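Local coordinates for protein lovastatin nonaketide synthase, polyketide synthase component (Aspergillus terreus, PDB 7CPX) that builds dihydromonacolin L, the polyketide precursor of lovastatin, from malonyl-CoA, with NADPH and S-adenosyl-L-methionine, on a covalently tethered phosphopantetheine arm, at residues P952-L956 with V1000-A1005; N972-R977 with E1036-L1042. The protein carries 2 engineered substitutions. All coordinates share one frame; numbering follows the deposited sequence.

In the fold
Contacts 1 and 2 lie in the dehydratase domain, in what is predicted to be its N-terminal hotdog fold, with centres about 15 Å apart. Their segments alternate along the chain and meet directly: the sulfur SD of Met1001 packs on CD1 of Leu1042 at 3.9 Å, so the helix of contact 1 rests on a strand of contact 2, and Leu956 O lies 3.4 Å from Asn972 CB. Both stand near the predicted catalytic pair. In contact 1 the Val1000 side chain is about 8 Å from that of Asp1174, the probable proton donor; in contact 2 the Pro976 side chain is about 9 Å from that of His985, the probable proton acceptor.

Contact 1 of 2, residues P952-L956 with V1000-A1005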
loop_
_atom_site.group_PDB
_atom_site.type_symbol
_atom_site.label_atom_id
_atom_site.label_comp_id
_atom_site.label_asym_id
_atom_site.label_seq_id
_atom_site.Cartn_x
_atom_site.Cartn_y
_atom_site.Cartn_z
ATOM N N PRO A 952 6.839 13.218 8.069
ATOM C CA PRO A 952 7.566 12.092 7.478
ATOM C C PRO A 952 8.339 11.336 8.541
ATOM O O PRO A 952 9.536 11.566 8.735
ATOM C CB PRO A 952 8.490 12.772 6.465
ATOM C CG PRO A 952 8.795 14.081 7.097
ATOM C CD PRO A 952 7.543 14.493 7.842
ATOM N N HIS A 953 7.651 10.437 9.238
ATOM C CA HIS A 953 8.230 9.803 10.413
ATOM C C HIS A 953 9.561 9.148 10.070
ATOM O O HIS A 953 9.696 8.464 9.052
ATOM C CB HIS A 953 7.267 8.765 10.982
ATOM C CG HIS A 953 7.709 8.192 12.290
ATOM N ND1 HIS A 953 8.820 7.385 12.411
ATOM C CD2 HIS A 953 7.193 8.312 13.536
ATOM C CE1 HIS A 953 8.970 7.034 13.676
ATOM N NE2 HIS A 953 7.995 7.581 14.379
ATOM N N LEU A 954 10.547 9.368 10.934
ATOM C CA LEU A 954 11.866 8.795 10.720
ATOM C C LEU A 954 11.784 7.275 10.715
ATOM O O LEU A 954 10.990 6.676 11.446
ATOM C CB LEU A 954 12.827 9.273 11.808
ATOM C CG LEU A 954 14.281 8.817 11.672
ATOM C CD1 LEU A 954 14.885 9.315 10.372
ATOM C CD2 LEU A 954 15.095 9.296 12.859
ATOM N N LEU A 955 12.606 6.654 9.868
ATOM C CA LEU A 955 12.639 5.204 9.708
ATOM C C LEU A 955 11.428 4.705 8.929
ATOM O O LEU A 955 11.365 3.529 8.562
ATOM C CB LEU A 955 12.692 4.503 11.068
ATOM C CG LEU A 955 13.626 5.078 12.133
ATOM C CD1 LEU A 955 13.539 4.251 13.399
ATOM C CD2 LEU A 955 15.052 5.137 11.631
ATOM N N LEU A 956 10.473 5.590 8.654
ATOM C CA LEU A 956 9.232 5.194 8.003
ATOM C C LEU A 956 8.977 6.045 6.770
ATOM O O LEU A 956 8.427 5.562 5.775
ATOM C CB LEU A 956 8.059 5.319 8.976
ATOM C CG LEU A 956 8.127 4.456 10.235
ATOM C CD1 LEU A 956 6.915 4.700 11.109
ATOM C CD2 LEU A 956 8.223 2.996 9.867
ATOM N N VAL A 1000 12.396 -1.456 15.057
ATOM C CA VAL A 1000 12.002 -0.110 15.452
ATOM C C VAL A 1000 11.018 0.468 14.447
ATOM O O VAL A 1000 10.089 1.194 14.816
ATOM C CB VAL A 1000 13.242 0.787 15.609
ATOM C CG1 VAL A 1000 12.829 2.197 15.973
ATOM C CG2 VAL A 1000 14.165 0.222 16.669
ATOM N N MET A 1001 11.205 0.166 13.162
ATOM C CA MET A 1001 10.246 0.608 12.157
ATOM C C MET A 1001 8.870 0.027 12.439
ATOM O O MET A 1001 7.858 0.732 12.378
ATOM C CB MET A 1001 10.719 0.197 10.765
ATOM C CG MET A 1001 11.926 0.961 10.268
ATOM S SD MET A 1001 12.602 0.289 8.736
ATOM C CE MET A 1001 11.217 0.482 7.616
ATOM N N ALA A 1002 8.817 -1.265 12.759
ATOM C CA ALA A 1002 7.538 -1.901 13.052
ATOM C C ALA A 1002 6.894 -1.289 14.287
ATOM O O ALA A 1002 5.680 -1.061 14.318
ATOM C CB ALA A 1002 7.729 -3.404 13.235
ATOM N N MET A 1003 7.692 -1.016 15.321
ATOM C CA MET A 1003 7.131 -0.460 16.548
ATOM C C MET A 1003 6.640 0.968 16.337
ATOM O O MET A 1003 5.597 1.358 16.873
ATOM C CB MET A 1003 8.164 -0.525 17.670
ATOM C CG MET A 1003 8.502 -1.945 18.080
ATOM S SD MET A 1003 9.251 -2.083 19.710
ATOM C CE MET A 1003 9.196 -3.860 19.934
ATOM N N GLU A 1004 7.372 1.763 15.556
ATOM C CA GLU A 1004 6.910 3.110 15.243
ATOM C C GLU A 1004 5.654 3.068 14.384
ATOM O O GLU A 1004 4.759 3.906 14.540
ATOM C CB GLU A 1004 8.016 3.893 14.543
ATOM C CG GLU A 1004 9.207 4.193 15.434
ATOM C CD GLU A 1004 8.856 5.119 16.581
ATOM O OE1 GLU A 1004 7.778 5.748 16.529
ATOM O OE2 GLU A 1004 9.654 5.216 17.535
ATOM N N ALA A 1005 5.571 2.102 13.468
ATOM C CA ALA A 1005 4.346 1.916 12.705
ATOM C C ALA A 1005 3.186 1.571 13.624
ATOM O O ALA A 1005 2.066 2.054 13.434
ATOM C CB ALA A 1005 4.541 0.820 11.659
#
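His953 and Glu1004 cross at about a right angle, the carboxylate meeting the edge of the imidazole near its plane and the two planes standing 37° apart. NE2 donates to OE1 at 2.8 Å, but the N-H...O angle of 130° makes this a weak bond. A bend at chi2 (-65°) folds the Glu1004 carboxylate back toward the ring, and its other oxygen, OE2, accepts from the backbone N of Leu1167. Leu956 CD1 touches both groups, lying over one face of the imidazole toward its rim and 3.7 Å from CB of Glu1004. The side chains of Leu956 and Met1001 slide past each other in opposite directions, CD2 of Leu956 meeting CB of Met1001 at 3.9 Å. The helix 995-1012 is the helix that a hotdog fold wraps in its antiparallel sheet, consistent with Met1003 packing on Leu1020 and Ala1005 on Leu1044, while the loop 952-956 packs against one side of it. Leu955 turns toward the helix as well: CB meets CG of Met1001 at 3.7 Å, and CD1 meets Val1000 CG1 obliquely. Pro1170, at the start of the helix 1170-1184, touches both Leu955 and Val1000.

Contact 2 of 2, residues N972-R977 with E1036-L1042; sequences NFVRPR and EDSLVEL
Phe973 and Glu1041 have different first torsions, the phenyl CG anti to its own carbonyl carbon (chi1 -77°) and Glu1041 CG anti to the backbone N (chi1 178°); because the strands run antiparallel, which reverses the N and C sides, the two side chains lie side by side and point the same way. The extended glutamate thus runs over one face of the ring in a CH-pi contact, CB standing 3.9 Å from the centroid. Leu1039 sits at the ring's edge. Phe973 and Glu1041 form the non-hydrogen-bonded antiparallel pair. The flanking pairs Asn972-Leu1042 and Val974-Val1040 are hydrogen-bonded, each with two N-H...O bonds of 2.9 Å between backbone N and O. On their face of the sheet, CG2 of Val974 reaches CD1 of Leu1042 at 3.8 Å. This is the join of strands 967-974 and 1040-1052 in the probable hotdog sheet.

Beyond the strands, Arg975 carries the contact. Its NE donates to Asp1037 O at 3.0 Å, nearly straight at 172°; the acceptor O lies in the guanidinium plane, while NE stands above the carbonyl plane of Asp1037. Leu1039 CD2 covers one face of that guanidinium and NH2 of Arg977 lies over the opposite one. The backbone N of Arg977 donates to Glu1036 O at 2.9 Å.

Across this contact, then, backbone carbonyls bind Arg975 NE and the Arg977 backbone N, whereas the carboxylates of Asp1037 and Glu1036 make no contact with the arginines' charged atoms. The two positive groups lie close, and the salt bridge from Arg975 NH1 to Asp978 OD2 would probably offset part of their repulsion. Glu1041's salt bridge to Arg941 of the second subunit links the Phe973-Glu1041 face to that subunit.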
loop_
_atom_site.group_PDB
_atom_site.type_symbol
_atom_site.label_atom_id
_atom_site.label_comp_id
_atom_site.label_asym_id
_atom_site.label_seq_id
_atom_site.Cartn_x
_atom_site.Cartn_y
_atom_site.Cartn_z
ATOM N N ASN A 972 9.690 5.124 2.319
ATOM C CA ASN A 972 10.908 5.861 2.604
ATOM C C ASN A 972 11.993 5.387 1.652
ATOM O O ASN A 972 11.918 4.294 1.092
ATOM C CB ASN A 972 11.342 5.665 4.062
ATOM C CG ASN A 972 12.560 6.485 4.428
ATOM O OD1 ASN A 972 13.065 7.264 3.622
ATOM N ND2 ASN A 972 13.035 6.317 5.655
ATOM N N PHE A 973 13.007 6.227 1.469
ATOM C CA PHE A 973 14.178 5.893 0.661
ATOM C C PHE A 973 15.396 6.202 1.522
ATOM O O PHE A 973 15.966 7.293 1.449
ATOM C CB PHE A 973 14.186 6.663 -0.650
ATOM C CG PHE A 973 13.245 6.111 -1.679
ATOM C CD1 PHE A 973 11.876 6.222 -1.515
ATOM C CD2 PHE A 973 13.728 5.487 -2.814
ATOM C CE1 PHE A 973 11.008 5.720 -2.461
ATOM C CE2 PHE A 973 12.866 4.981 -3.764
ATOM C CZ PHE A 973 11.503 5.098 -3.588
ATOM N N VAL A 974 15.796 5.231 2.332
ATOM C CA VAL A 974 16.842 5.439 3.323
ATOM C C VAL A 974 18.199 5.411 2.634
ATOM O O VAL A 974 18.530 4.453 1.927
ATOM C CB VAL A 974 16.768 4.379 4.429
ATOM C CG1 VAL A 974 17.956 4.505 5.359
ATOM C CG2 VAL A 974 15.470 4.509 5.202
ATOM N N ARG A 975 18.985 6.465 2.836
ATOM C CA ARG A 975 20.399 6.451 2.523
ATOM C C ARG A 975 21.189 6.784 3.784
ATOM O O ARG A 975 20.764 7.643 4.565
ATOM C CB ARG A 975 20.753 7.450 1.410
ATOM C CG ARG A 975 20.308 8.876 1.668
ATOM C CD ARG A 975 21.135 9.861 0.859
ATOM N NE ARG A 975 20.938 9.722 -0.580
ATOM C CZ ARG A 975 20.092 10.447 -1.299
ATOM N NH1 ARG A 975 19.317 11.364 -0.743
ATOM N NH2 ARG A 975 20.023 10.250 -2.612
ATOM N N PRO A 976 22.325 6.126 4.019
ATOM C CA PRO A 976 22.992 6.281 5.322
ATOM C C PRO A 976 23.320 7.718 5.692
ATOM O O PRO A 976 23.232 8.067 6.875
ATOM C CB PRO A 976 24.261 5.435 5.163
ATOM C CG PRO A 976 23.893 4.403 4.168
ATOM C CD PRO A 976 22.954 5.068 3.208
ATOM N N ARG A 977 23.702 8.567 4.738
ATOM C CA ARG A 977 24.064 9.931 5.112
ATOM C C ARG A 977 22.851 10.719 5.589
ATOM O O ARG A 977 22.993 11.624 6.420
ATOM C CB ARG A 977 24.746 10.650 3.947
ATOM C CG ARG A 977 23.906 10.809 2.694
ATOM C CD ARG A 977 24.494 11.887 1.798
ATOM N NE ARG A 977 23.975 11.836 0.436
ATOM C CZ ARG A 977 22.858 12.426 0.032
ATOM N NH1 ARG A 977 22.090 13.104 0.869
ATOM N NH2 ARG A 977 22.499 12.329 -1.244
ATOM N N GLU A 1036 27.113 5.539 1.323
ATOM C CA GLU A 1036 26.329 6.365 2.231
ATOM C C GLU A 1036 25.289 7.201 1.500
ATOM O O GLU A 1036 24.297 7.611 2.112
ATOM C CB GLU A 1036 27.251 7.278 3.040
ATOM C CG GLU A 1036 28.001 8.301 2.207
ATOM C CD GLU A 1036 28.927 9.162 3.043
ATOM O OE1 GLU A 1036 29.051 8.894 4.257
ATOM O OE2 GLU A 1036 29.527 10.105 2.489
ATOM N N ASP A 1037 25.491 7.469 0.211
ATOM C CA ASP A 1037 24.537 8.230 -0.584
ATOM C C ASP A 1037 23.579 7.343 -1.366
ATOM O O ASP A 1037 22.706 7.865 -2.066
ATOM C CB ASP A 1037 25.281 9.158 -1.550
ATOM C CG ASP A 1037 26.172 8.404 -2.517
ATOM O OD1 ASP A 1037 26.251 7.162 -2.412
ATOM O OD2 ASP A 1037 26.794 9.054 -3.383
ATOM N N SER A 1038 23.717 6.023 -1.268
ATOM C CA SER A 1038 22.836 5.123 -1.995
ATOM C C SER A 1038 21.462 5.088 -1.339
ATOM O O SER A 1038 21.348 4.967 -0.116
ATOM C CB SER A 1038 23.435 3.718 -2.042
ATOM O OG SER A 1038 23.565 3.178 -0.740
ATOM N N LEU A 1039 20.419 5.195 -2.156
ATOM C CA LEU A 1039 19.046 5.167 -1.672
ATOM C C LEU A 1039 18.503 3.749 -1.774
ATOM O O LEU A 1039 18.501 3.153 -2.856
ATOM C CB LEU A 1039 18.166 6.127 -2.470
ATOM C CG LEU A 1039 18.330 7.620 -2.182
ATOM C CD1 LEU A 1039 17.584 8.435 -3.223
ATOM C CD2 LEU A 1039 17.829 7.963 -0.789
ATOM N N VAL A 1040 18.048 3.213 -0.648
ATOM C CA VAL A 1040 17.392 1.914 -0.588
ATOM C C VAL A 1040 15.954 2.157 -0.163
ATOM O O VAL A 1040 15.704 2.729 0.904
ATOM C CB VAL A 1040 18.104 0.960 0.381
ATOM C CG1 VAL A 1040 17.365 -0.361 0.469
ATOM C CG2 VAL A 1040 19.541 0.738 -0.058
ATOM N N GLU A 1041 15.010 1.738 -0.998
ATOM C CA GLU A 1041 13.605 1.965 -0.697
ATOM C C GLU A 1041 13.134 0.986 0.366
ATOM O O GLU A 1041 13.322 -0.226 0.235
ATOM C CB GLU A 1041 12.760 1.821 -1.959
ATOM C CG GLU A 1041 11.269 2.004 -1.725
ATOM C CD GLU A 1041 10.477 2.036 -3.014
ATOM O OE1 GLU A 1041 11.096 2.170 -4.088
ATOM O OE2 GLU A 1041 9.234 1.927 -2.954
ATOM N N LEU A 1042 12.523 1.520 1.421
ATOM C CA LEU A 1042 11.899 0.731 2.473
ATOM C C LEU A 1042 10.426 1.098 2.531
ATOM O O LEU A 1042 10.077 2.264 2.750
ATOM C CB LEU A 1042 12.567 0.981 3.827
ATOM C CG LEU A 1042 14.034 0.572 3.952
ATOM C CD1 LEU A 1042 14.531 0.842 5.356
ATOM C CD2 LEU A 1042 14.221 -0.890 3.602
#